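Local coordinates for protein methylenetetrahydrofolate--tRNA-(uracil-5-)-methyltransferase TrmFO (Thermus thermophilus, PDB 3G5S) that probably catalyses the folate- and FAD-dependent methylation of uridine 54 in tRNA to 5-methyluridine, drawing the carbon from methylenetetrahydrofolate, at residues K64-A74 / G342-F351; V7-E15 / T43-C51. All blocks are in the same frame, centred on the assembly; numbering follows the deposited sequence.

Contact 1. Residues K64-A74 / G342-F351; sequences KGLLQAEMRRA and GYLESAATGF. With FAD (flavin-adenine dinucleotide), chain B.
A buried helix pair next to the flavin joins K64-A74 to G342-F351, with L344 as a knob in the hole made by K64, L67, Q68 and M71. The short axes approach to 10.3 Å and cross at 36°. L67 and L344 lie tightly alongside each other, pointing opposite ways, with L67 CD2 3.5 Å from L344 CG. CD2 of L344 also lies against the K64 carbonyl oxygen and Q68 CG. Farther along, in the selenomethionine M71, the turn about CB-CG (chi2 -59°) brings SE to A348, 3.8 Å from its CB, and obliquely beside the F351 ring. A74 CB sits over one face of that ring, 4.1 Å from its centroid, a CH-pi contact. At the other end the K64 ammonium bridges to E345, NZ to OE2 at 2.7 Å on the syn lone pair, while the bond to OE1 is weak; A395 N also donates to OE2. The second helix begins on the cofactor: the amide of Y343 donates to FAD O2 at 3.0 Å, and the pyrimidine end of the isoalloxazine lies over one face of the Y343 ring. A helix N-terminus at flavin O2 is typical of glutathione reductase-type FAD-binding folds.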
loop_
_atom_site.group_PDB
_atom_site.type_symbol
_atom_site.label_atom_id
_atom_site.label_comp_id
_atom_site.label_asym_id
_atom_site.label_seq_id
_atom_site.Cartn_x
_atom_site.Cartn_y
_atom_site.Cartn_z
ATOM N N LYS A 64 -9.011 5.822 4.640
ATOM C CA LYS A 64 -8.812 6.590 3.419
ATOM C C LYS A 64 -9.423 7.988 3.546
ATOM O O LYS A 64 -8.917 8.945 2.964
ATOM C CB LYS A 64 -9.380 5.833 2.218
ATOM C CG LYS A 64 -8.509 4.642 1.782
ATOM C CD LYS A 64 -9.114 3.882 0.611
ATOM C CE LYS A 64 -8.249 2.703 0.201
ATOM N NZ LYS A 64 -7.112 3.088 -0.678
ATOM N N GLY A 65 -10.502 8.102 4.312
ATOM C CA GLY A 65 -11.095 9.400 4.583
ATOM C C GLY A 65 -10.147 10.311 5.341
ATOM O O GLY A 65 -10.052 11.505 5.053
ATOM N N LEU A 66 -9.434 9.759 6.317
ATOM C CA LEU A 66 -8.420 10.543 7.005
ATOM C C LEU A 66 -7.316 10.968 6.034
ATOM O O LEU A 66 -6.900 12.125 6.022
ATOM C CB LEU A 66 -7.829 9.774 8.177
ATOM C CG LEU A 66 -6.634 10.429 8.867
ATOM C CD1 LEU A 66 -6.942 11.851 9.328
ATOM C CD2 LEU A 66 -6.127 9.582 10.023
ATOM N N LEU A 67 -6.840 10.041 5.211
ATOM C CA LEU A 67 -5.771 10.383 4.277
ATOM C C LEU A 67 -6.227 11.466 3.286
ATOM O O LEU A 67 -5.455 12.366 2.944
ATOM C CB LEU A 67 -5.274 9.131 3.558
ATOM C CG LEU A 67 -4.040 9.307 2.666
ATOM C CD1 LEU A 67 -2.863 9.890 3.419
ATOM C CD2 LEU A 67 -3.652 7.977 2.055
ATOM N N GLN A 68 -7.482 11.392 2.836
ATOM C CA GLN A 68 -8.040 12.441 1.984
ATOM C C GLN A 68 -7.986 13.798 2.672
ATOM O O GLN A 68 -7.587 14.796 2.076
ATOM C CB GLN A 68 -9.485 12.114 1.604
ATOM C CG GLN A 68 -9.602 10.948 0.636
ATOM C CD GLN A 68 -11.008 10.385 0.542
ATOM O OE1 GLN A 68 -11.958 10.948 1.085
ATOM N NE2 GLN A 68 -11.145 9.260 -0.151
ATOM N N ALA A 69 -8.413 13.836 3.929
ATOM C CA ALA A 69 -8.421 15.081 4.687
ATOM C C ALA A 69 -7.010 15.627 4.895
ATOM O O ALA A 69 -6.782 16.836 4.786
ATOM C CB ALA A 69 -9.135 14.894 6.026
ATOM N N GLU A 70 -6.067 14.741 5.197
ATOM C CA GLU A 70 -4.677 15.154 5.349
ATOM C C GLU A 70 -4.164 15.765 4.060
ATOM O O GLU A 70 -3.503 16.797 4.070
ATOM C CB GLU A 70 -3.802 13.954 5.736
ATOM C CG GLU A 70 -4.061 13.443 7.141
ATOM C CD GLU A 70 -3.318 12.160 7.497
ATOM O OE1 GLU A 70 -2.598 11.567 6.646
ATOM O OE2 GLU A 70 -3.481 11.735 8.669
HETATM N N MSE A 71 -4.450 15.113 2.942
HETATM C CA MSE A 71 -3.954 15.602 1.664
HETATM C C MSE A 71 -4.582 16.946 1.269
HETATM O O MSE A 71 -3.908 17.776 0.664
HETATM C CB MSE A 71 -4.088 14.526 0.590
HETATM C CG MSE A 71 -3.056 13.407 0.759
HETATM SE SE MSE A 71 -1.205 14.067 0.676
HETATM C CE MSE A 71 -0.893 14.248 2.588
ATOM N N ARG A 72 -5.847 17.187 1.626
ATOM C CA ARG A 72 -6.405 18.521 1.428
ATOM C C ARG A 72 -5.640 19.548 2.245
ATOM O O ARG A 72 -5.327 20.632 1.756
ATOM C CB ARG A 72 -7.879 18.579 1.815
ATOM C CG ARG A 72 -8.805 17.847 0.875
ATOM C CD ARG A 72 -10.262 18.260 1.110
ATOM N NE ARG A 72 -11.162 17.495 0.259
ATOM C CZ ARG A 72 -11.730 16.346 0.603
ATOM N NH1 ARG A 72 -11.539 15.834 1.816
ATOM N NH2 ARG A 72 -12.499 15.715 -0.271
ATOM N N ARG A 73 -5.363 19.227 3.503
ATOM C CA ARG A 73 -4.646 20.159 4.359
ATOM C C ARG A 73 -3.268 20.453 3.778
ATOM O O ARG A 73 -2.765 21.565 3.918
ATOM C CB ARG A 73 -4.524 19.610 5.783
ATOM C CG ARG A 73 -5.845 19.360 6.506
ATOM C CD ARG A 73 -6.422 20.607 7.138
ATOM N NE ARG A 73 -7.694 20.363 7.827
ATOM C CZ ARG A 73 -7.833 20.259 9.148
ATOM N NH1 ARG A 73 -6.776 20.362 9.941
ATOM N NH2 ARG A 73 -9.033 20.056 9.681
ATOM N N ALA A 74 -2.666 19.455 3.131
ATOM C CA ALA A 74 -1.350 19.617 2.525
ATOM C C ALA A 74 -1.378 20.409 1.218
ATOM O O ALA A 74 -0.329 20.794 0.719
ATOM C CB ALA A 74 -0.708 18.251 2.295
ATOM N N GLY A 342 -3.035 1.957 -4.043
ATOM C CA GLY A 342 -4.173 2.859 -4.046
ATOM C C GLY A 342 -3.839 4.202 -4.673
ATOM O O GLY A 342 -2.722 4.710 -4.522
ATOM N N TYR A 343 -4.807 4.790 -5.375
ATOM C CA TYR A 343 -4.561 6.077 -6.028
ATOM C C TYR A 343 -4.125 7.137 -5.025
ATOM O O TYR A 343 -3.161 7.867 -5.247
ATOM C CB TYR A 343 -5.793 6.599 -6.766
ATOM C CG TYR A 343 -6.428 5.674 -7.781
ATOM C CD1 TYR A 343 -5.724 5.189 -8.877
ATOM C CD2 TYR A 343 -7.768 5.333 -7.664
ATOM C CE1 TYR A 343 -6.340 4.361 -9.808
ATOM C CE2 TYR A 343 -8.389 4.518 -8.583
ATOM C CZ TYR A 343 -7.675 4.031 -9.655
ATOM O OH TYR A 343 -8.300 3.220 -10.575
ATOM N N LEU A 344 -4.858 7.224 -3.924
ATOM C CA LEU A 344 -4.611 8.227 -2.907
ATOM C C LEU A 344 -3.287 8.012 -2.179
ATOM O O LEU A 344 -2.525 8.956 -1.957
ATOM C CB LEU A 344 -5.772 8.169 -1.917
ATOM C CG LEU A 344 -5.682 8.940 -0.619
ATOM C CD1 LEU A 344 -5.752 10.417 -0.924
ATOM C CD2 LEU A 344 -6.811 8.515 0.314
ATOM N N GLU A 345 -3.027 6.767 -1.796
ATOM C CA GLU A 345 -1.767 6.413 -1.156
ATOM C C GLU A 345 -0.599 6.755 -2.072
ATOM O O GLU A 345 0.459 7.206 -1.614
ATOM C CB GLU A 345 -1.740 4.919 -0.850
ATOM C CG GLU A 345 -2.682 4.467 0.277
ATOM C CD GLU A 345 -4.123 4.188 -0.148
ATOM O OE1 GLU A 345 -4.567 4.604 -1.243
ATOM O OE2 GLU A 345 -4.836 3.545 0.653
ATOM N N SER A 346 -0.788 6.525 -3.364
ATOM C CA SER A 346 0.254 6.841 -4.324
ATOM C C SER A 346 0.485 8.353 -4.388
ATOM O O SER A 346 1.621 8.816 -4.300
ATOM C CB SER A 346 -0.086 6.233 -5.682
ATOM O OG SER A 346 -0.073 4.816 -5.595
ATOM N N ALA A 347 -0.588 9.125 -4.524
ATOM C CA ALA A 347 -0.459 10.576 -4.502
ATOM C C ALA A 347 0.192 11.074 -3.209
ATOM O O ALA A 347 1.039 11.961 -3.234
ATOM C CB ALA A 347 -1.823 11.228 -4.714
ATOM N N ALA A 348 -0.205 10.499 -2.077
ATOM C CA ALA A 348 0.281 10.966 -0.786
ATOM C C ALA A 348 1.777 10.696 -0.598
ATOM O O ALA A 348 2.515 11.549 -0.086
ATOM C CB ALA A 348 -0.538 10.355 0.343
ATOM N N THR A 349 2.225 9.513 -1.004
ATOM C CA THR A 349 3.653 9.257 -0.984
ATOM C C THR A 349 4.387 10.146 -1.995
ATOM O O THR A 349 5.517 10.547 -1.745
ATOM C CB THR A 349 3.993 7.762 -1.165
ATOM O OG1 THR A 349 3.445 7.273 -2.393
ATOM C CG2 THR A 349 3.479 6.932 0.029
ATOM N N GLY A 350 3.749 10.459 -3.121
ATOM C CA GLY A 350 4.317 11.431 -4.050
ATOM C C GLY A 350 4.532 12.791 -3.401
ATOM O O GLY A 350 5.582 13.418 -3.567
ATOM N N PHE A 351 3.536 13.246 -2.644
ATOM C CA PHE A 351 3.683 14.480 -1.891
ATOM C C PHE A 351 4.926 14.439 -0.997
ATOM O O PHE A 351 5.732 15.370 -0.996
ATOM C CB PHE A 351 2.423 14.743 -1.052
ATOM C CG PHE A 351 2.643 15.714 0.073
ATOM C CD1 PHE A 351 2.764 17.075 -0.172
ATOM C CD2 PHE A 351 2.751 15.264 1.372
ATOM C CE1 PHE A 351 2.995 17.972 0.857
ATOM C CE2 PHE A 351 2.974 16.160 2.415
ATOM C CZ PHE A 351 3.094 17.513 2.152
HETATM P PA FAD B . 0.892 5.045 -12.198
HETATM O O1A FAD B . 0.731 3.786 -12.999
HETATM O O2A FAD B . -0.320 5.887 -11.945
HETATM O O5B FAD B . 1.998 5.995 -12.849
HETATM C C5B FAD B . 3.240 5.488 -13.296
HETATM C C4B FAD B . 3.628 6.273 -14.534
HETATM O O4B FAD B . 4.961 5.950 -14.893
HETATM C C3B FAD B . 2.757 5.908 -15.735
HETATM O O3B FAD B . 2.214 7.070 -16.332
HETATM C C2B FAD B . 3.708 5.175 -16.680
HETATM O O2B FAD B . 3.428 5.351 -18.054
HETATM C C1B FAD B . 5.044 5.792 -16.312
HETATM N N9A FAD B . 6.258 4.997 -16.548
HETATM C C8A FAD B . 6.487 3.692 -16.208
HETATM N N7A FAD B . 7.767 3.386 -16.508
HETATM C C5A FAD B . 8.354 4.497 -17.028
HETATM C C6A FAD B . 9.630 4.768 -17.503
HETATM N N6A FAD B . 10.647 3.909 -17.354
HETATM N N1A FAD B . 9.902 6.028 -17.963
HETATM C C2A FAD B . 8.938 7.008 -17.986
HETATM N N3A FAD B . 7.670 6.754 -17.516
HETATM C C4A FAD B . 7.409 5.512 -17.058
HETATM N N1 FAD B . -5.828 1.655 -7.378
HETATM C C2 FAD B . -6.970 2.021 -6.713
HETATM O O2 FAD B . -6.909 2.734 -5.713
HETATM N N3 FAD B . -8.196 1.583 -7.176
HETATM C C4 FAD B . -8.319 0.787 -8.302
HETATM O O4 FAD B . -9.432 0.417 -8.694
HETATM C C4X FAD B . -7.150 0.424 -8.971
HETATM N N5 FAD B . -7.203 -0.373 -10.092
HETATM C C5X FAD B . -6.038 -0.715 -10.747
HETATM C C6 FAD B . -6.107 -1.512 -11.885
HETATM C C7 FAD B . -4.950 -1.880 -12.557
HETATM C C7M FAD B . -5.030 -2.742 -13.786
HETATM C C8 FAD B . -3.717 -1.438 -12.088
HETATM C C8M FAD B . -2.457 -1.826 -12.808
HETATM C C9 FAD B . -3.644 -0.637 -10.951
HETATM C C9A FAD B . -4.803 -0.271 -10.271
HETATM N N10 FAD B . -4.733 0.512 -9.125
HETATM C C10 FAD B . -5.914 0.861 -8.498
HETATM C "C1'" FAD B . -3.493 0.445 -8.262
HETATM C "C2'" FAD B . -2.780 1.796 -8.077
HETATM O "O2'" FAD B . -3.345 2.567 -7.030
HETATM C "C3'" FAD B . -2.712 2.598 -9.376
HETATM O "O3'" FAD B . -1.920 1.848 -10.276
HETATM C "C4'" FAD B . -2.104 3.988 -9.200
HETATM O "O4'" FAD B . -2.303 4.701 -10.405
HETATM C "C5'" FAD B . -0.629 3.930 -8.823
HETATM O "O5'" FAD B . -0.057 5.214 -8.942
HETATM P P FAD B . 1.475 5.353 -9.381
HETATM O O1P FAD B . 2.361 4.567 -8.468
HETATM O O2P FAD B . 1.750 6.813 -9.522
HETATM O O3P FAD B . 1.550 4.608 -10.802
#

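Contact 2. Residues V7-E15 / T43-C51; sequences VGAGLAGSE and TDRFAEIVC. With FAD (flavin-adenine dinucleotide), chain B.
A47 N donates to A9 O at 2.9 Å, with an N-H...O angle of 162°, a backbone hydrogen bond that joins the loop 43-51 to the glycine-rich turn. The same oxygen receives a CA-H...O contact from F46 CA at 3.2 Å. F46 and A47 are the central residues of the type II turn R45-E48, which sets F46 against A9 and A47 against both A9 and G10.

Apolar contacts flank this bond. A9 CB packs on the F46 ring, 3.4 Å from CD1 and oblique to it. On the other flank L11, its CG anti to the carbonyl carbon (chi1 -84°), sends CD2 between A47 CB, the E48 carbonyl and I49 CD1, with FAD O4' also close.

Side-chain hydrogen bonds within each segment accompany these contacts. S14 OG donates to G10 O at 2.8 Å, and S14 N reaches that oxygen from the opposite face of its plane; OG also rests against F46 CB. With an alanine here the hydroxyl is gone, which would probably leave G10 O with the S14 amide alone of these two donors and open a gap beside F46 CB. In the loop, E48 OE1 accepts from both T43 N and T43 OG1, and T43 OG1 in turn accepts from R45 N, an ST turn.

The cofactor follows the glycine-rich turn and meets the far end of 43-51 at V50 and C51. A12 N donates to FAD O2P at 2.8 Å, nearly straight (169°), whereas L11 N makes a weak bond to O2A. C51 CB lies an unusually short 3.0 Å from flavin N5. G8, G10 and G13 fit the GxGxxG pattern, and the glycine-rich turn leading into a helix at the pyrophosphate is the hallmark of the Rossmann dinucleotide-binding fold.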
loop_
_atom_site.group_PDB
_atom_site.type_symbol
_atom_site.label_atom_id
_atom_site.label_comp_id
_atom_site.label_asym_id
_atom_site.label_seq_id
_atom_site.Cartn_x
_atom_site.Cartn_y
_atom_site.Cartn_z
ATOM N N VAL A 7 10.274 10.709 -12.366
ATOM C CA VAL A 7 10.126 9.702 -13.398
ATOM C C VAL A 7 8.777 9.013 -13.247
ATOM O O VAL A 7 8.547 8.257 -12.298
ATOM C CB VAL A 7 11.274 8.666 -13.356
ATOM C CG1 VAL A 7 11.125 7.677 -14.498
ATOM C CG2 VAL A 7 12.639 9.363 -13.407
ATOM N N GLY A 8 7.892 9.296 -14.195
ATOM C CA GLY A 8 6.533 8.782 -14.182
ATOM C C GLY A 8 5.557 9.877 -13.789
ATOM O O GLY A 8 5.702 10.470 -12.720
ATOM N N ALA A 9 4.576 10.143 -14.649
ATOM C CA ALA A 9 3.573 11.173 -14.403
ATOM C C ALA A 9 2.206 10.558 -14.117
ATOM O O ALA A 9 1.193 10.958 -14.699
ATOM C CB ALA A 9 3.496 12.131 -15.573
ATOM N N GLY A 10 2.189 9.580 -13.218
ATOM C CA GLY A 10 0.948 9.005 -12.740
ATOM C C GLY A 10 0.458 9.726 -11.499
ATOM O O GLY A 10 0.683 10.927 -11.322
ATOM N N LEU A 11 -0.209 8.999 -10.616
ATOM C CA LEU A 11 -0.734 9.604 -9.392
ATOM C C LEU A 11 0.397 10.150 -8.512
ATOM O O LEU A 11 0.356 11.299 -8.063
ATOM C CB LEU A 11 -1.571 8.583 -8.613
ATOM C CG LEU A 11 -3.036 8.420 -9.034
ATOM C CD1 LEU A 11 -3.872 9.625 -8.602
ATOM C CD2 LEU A 11 -3.206 8.156 -10.530
ATOM N N ALA A 12 1.406 9.318 -8.262
ATOM C CA ALA A 12 2.508 9.710 -7.393
ATOM C C ALA A 12 3.394 10.784 -8.009
ATOM O O ALA A 12 3.750 11.752 -7.347
ATOM C CB ALA A 12 3.343 8.497 -7.003
ATOM N N GLY A 13 3.766 10.604 -9.273
ATOM C CA GLY A 13 4.692 11.522 -9.900
ATOM C C GLY A 13 4.070 12.888 -10.098
ATOM O O GLY A 13 4.746 13.915 -9.972
ATOM N N SER A 14 2.776 12.917 -10.411
ATOM C CA SER A 14 2.106 14.194 -10.580
ATOM C C SER A 14 2.115 14.974 -9.267
ATOM O O SER A 14 2.385 16.182 -9.253
ATOM C CB SER A 14 0.674 13.999 -11.077
ATOM O OG SER A 14 0.644 13.495 -12.405
ATOM N N GLU A 15 1.818 14.295 -8.163
ATOM C CA GLU A 15 1.831 14.972 -6.879
ATOM C C GLU A 15 3.244 15.361 -6.448
ATOM O O GLU A 15 3.449 16.441 -5.894
ATOM C CB GLU A 15 1.156 14.136 -5.794
ATOM C CG GLU A 15 0.814 14.963 -4.575
ATOM C CD GLU A 15 -0.335 15.920 -4.839
ATOM O OE1 GLU A 15 -1.470 15.426 -5.030
ATOM O OE2 GLU A 15 -0.119 17.159 -4.848
ATOM N N THR A 43 -4.252 6.829 -22.359
ATOM C CA THR A 43 -4.175 8.253 -22.688
ATOM C C THR A 43 -2.776 8.842 -22.524
ATOM O O THR A 43 -1.845 8.163 -22.083
ATOM C CB THR A 43 -5.146 9.096 -21.831
ATOM O OG1 THR A 43 -4.560 9.356 -20.549
ATOM C CG2 THR A 43 -6.475 8.376 -21.650
ATOM N N ASP A 44 -2.647 10.120 -22.875
ATOM C CA ASP A 44 -1.408 10.866 -22.690
ATOM C C ASP A 44 -1.434 11.720 -21.419
ATOM O O ASP A 44 -0.508 12.489 -21.169
ATOM C CB ASP A 44 -1.129 11.751 -23.912
ATOM C CG ASP A 44 -2.188 12.821 -24.123
ATOM O OD1 ASP A 44 -3.106 12.941 -23.290
ATOM O OD2 ASP A 44 -2.102 13.550 -25.132
ATOM N N ARG A 45 -2.488 11.569 -20.621
ATOM C CA ARG A 45 -2.733 12.453 -19.488
ATOM C C ARG A 45 -1.920 12.084 -18.260
ATOM O O ARG A 45 -1.686 10.908 -17.985
ATOM C CB ARG A 45 -4.212 12.416 -19.106
ATOM C CG ARG A 45 -5.147 12.955 -20.166
ATOM C CD ARG A 45 -5.256 14.464 -20.084
ATOM N NE ARG A 45 -6.298 14.979 -20.969
ATOM C CZ ARG A 45 -7.593 15.011 -20.667
ATOM N NH1 ARG A 45 -8.464 15.502 -21.539
ATOM N NH2 ARG A 45 -8.019 14.551 -19.497
ATOM N N PHE A 46 -1.509 13.096 -17.506
ATOM C CA PHE A 46 -0.903 12.857 -16.208
ATOM C C PHE A 46 -1.978 12.391 -15.232
ATOM O O PHE A 46 -3.111 12.869 -15.267
ATOM C CB PHE A 46 -0.234 14.117 -15.665
ATOM C CG PHE A 46 0.778 14.730 -16.600
ATOM C CD1 PHE A 46 1.416 13.970 -17.576
ATOM C CD2 PHE A 46 1.118 16.068 -16.481
ATOM C CE1 PHE A 46 2.355 14.544 -18.426
ATOM C CE2 PHE A 46 2.050 16.645 -17.328
ATOM C CZ PHE A 46 2.664 15.882 -18.296
ATOM N N ALA A 47 -1.605 11.457 -14.366
ATOM C CA ALA A 47 -2.490 10.945 -13.330
ATOM C C ALA A 47 -3.761 10.318 -13.906
ATOM O O ALA A 47 -4.841 10.405 -13.329
ATOM C CB ALA A 47 -2.821 12.036 -12.309
ATOM N N GLU A 48 -3.617 9.663 -15.051
ATOM C CA GLU A 48 -4.696 8.858 -15.592
ATOM C C GLU A 48 -5.129 7.809 -14.573
ATOM O O GLU A 48 -4.292 7.122 -13.983
ATOM C CB GLU A 48 -4.251 8.170 -16.887
ATOM C CG GLU A 48 -5.276 7.185 -17.435
ATOM C CD GLU A 48 -4.861 6.532 -18.755
ATOM O OE1 GLU A 48 -3.928 7.019 -19.429
ATOM O OE2 GLU A 48 -5.485 5.516 -19.120
ATOM N N ILE A 49 -6.439 7.697 -14.385
ATOM C CA ILE A 49 -7.035 6.698 -13.513
ATOM C C ILE A 49 -7.358 5.476 -14.368
ATOM O O ILE A 49 -8.200 5.547 -15.259
ATOM C CB ILE A 49 -8.333 7.248 -12.886
ATOM C CG1 ILE A 49 -8.029 8.452 -11.989
ATOM C CG2 ILE A 49 -9.080 6.158 -12.127
ATOM C CD1 ILE A 49 -7.438 8.082 -10.645
ATOM N N VAL A 50 -6.673 4.362 -14.123
ATOM C CA VAL A 50 -6.771 3.229 -15.044
ATOM C C VAL A 50 -7.923 2.260 -14.770
ATOM O O VAL A 50 -8.264 1.457 -15.630
ATOM C CB VAL A 50 -5.444 2.439 -15.163
ATOM C CG1 VAL A 50 -4.335 3.346 -15.666
ATOM C CG2 VAL A 50 -5.082 1.793 -13.842
ATOM N N CYS A 51 -8.531 2.333 -13.591
ATOM C CA CYS A 51 -9.596 1.390 -13.253
ATOM C C CYS A 51 -10.772 2.082 -12.569
ATOM O O CYS A 51 -11.372 2.992 -13.136
ATOM C CB CYS A 51 -9.047 0.262 -12.380
ATOM S SG CYS A 51 -10.048 -1.238 -12.356
HETATM P PA FAD B . 0.892 5.045 -12.198
HETATM O O1A FAD B . 0.731 3.786 -12.999
HETATM O O2A FAD B . -0.320 5.887 -11.945
HETATM O O5B FAD B . 1.998 5.995 -12.849
HETATM C C5B FAD B . 3.240 5.488 -13.296
HETATM C C4B FAD B . 3.628 6.273 -14.534
HETATM O O4B FAD B . 4.961 5.950 -14.893
HETATM C C3B FAD B . 2.757 5.908 -15.735
HETATM O O3B FAD B . 2.214 7.070 -16.332
HETATM C C2B FAD B . 3.708 5.175 -16.680
HETATM O O2B FAD B . 3.428 5.351 -18.054
HETATM C C1B FAD B . 5.044 5.792 -16.312
HETATM N N9A FAD B . 6.258 4.997 -16.548
HETATM C C8A FAD B . 6.487 3.692 -16.208
HETATM N N7A FAD B . 7.767 3.386 -16.508
HETATM C C5A FAD B . 8.354 4.497 -17.028
HETATM C C6A FAD B . 9.630 4.768 -17.503
HETATM N N6A FAD B . 10.647 3.909 -17.354
HETATM N N1A FAD B . 9.902 6.028 -17.963
HETATM C C2A FAD B . 8.938 7.008 -17.986
HETATM N N3A FAD B . 7.670 6.754 -17.516
HETATM C C4A FAD B . 7.409 5.512 -17.058
HETATM N N1 FAD B . -5.828 1.655 -7.378
HETATM C C2 FAD B . -6.970 2.021 -6.713
HETATM O O2 FAD B . -6.909 2.734 -5.713
HETATM N N3 FAD B . -8.196 1.583 -7.176
HETATM C C4 FAD B . -8.319 0.787 -8.302
HETATM O O4 FAD B . -9.432 0.417 -8.694
HETATM C C4X FAD B . -7.150 0.424 -8.971
HETATM N N5 FAD B . -7.203 -0.373 -10.092
HETATM C C5X FAD B . -6.038 -0.715 -10.747
HETATM C C6 FAD B . -6.107 -1.512 -11.885
HETATM C C7 FAD B . -4.950 -1.880 -12.557
HETATM C C7M FAD B . -5.030 -2.742 -13.786
HETATM C C8 FAD B . -3.717 -1.438 -12.088
HETATM C C8M FAD B . -2.457 -1.826 -12.808
HETATM C C9 FAD B . -3.644 -0.637 -10.951
HETATM C C9A FAD B . -4.803 -0.271 -10.271
HETATM N N10 FAD B . -4.733 0.512 -9.125
HETATM C C10 FAD B . -5.914 0.861 -8.498
HETATM C "C1'" FAD B . -3.493 0.445 -8.262
HETATM C "C2'" FAD B . -2.780 1.796 -8.077
HETATM O "O2'" FAD B . -3.345 2.567 -7.030
HETATM C "C3'" FAD B . -2.712 2.598 -9.376
HETATM O "O3'" FAD B . -1.920 1.848 -10.276
HETATM C "C4'" FAD B . -2.104 3.988 -9.200
HETATM O "O4'" FAD B . -2.303 4.701 -10.405
HETATM C "C5'" FAD B . -0.629 3.930 -8.823
HETATM O "O5'" FAD B . -0.057 5.214 -8.942
HETATM P P FAD B . 1.475 5.353 -9.381
HETATM O O1P FAD B . 2.361 4.567 -8.468
HETATM O O2P FAD B . 1.750 6.813 -9.522
HETATM O O3P FAD B . 1.550 4.608 -10.802
#

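Overall arrangement
From the N terminus, strand 4-7 runs into the glycine-rich turn and helix 11-22, and contact 2 closes the first loop when 43-51 returns to that turn after strand 27-30. Contact 1 opens only afterwards, at helix 63-74, and spans 267 intervening residues before helix 343-361 meets it. The two contacts are therefore in series, neither nested nor crossed. Their centres lie about 15 Å apart, yet they touch: Y343 OH is 3.2 Å from C51 N, a probable hydrogen bond, and A12 CB packs against S346 O. FAD spans both, so early and late parts of the nucleotide-binding fold are joined around one cofactor.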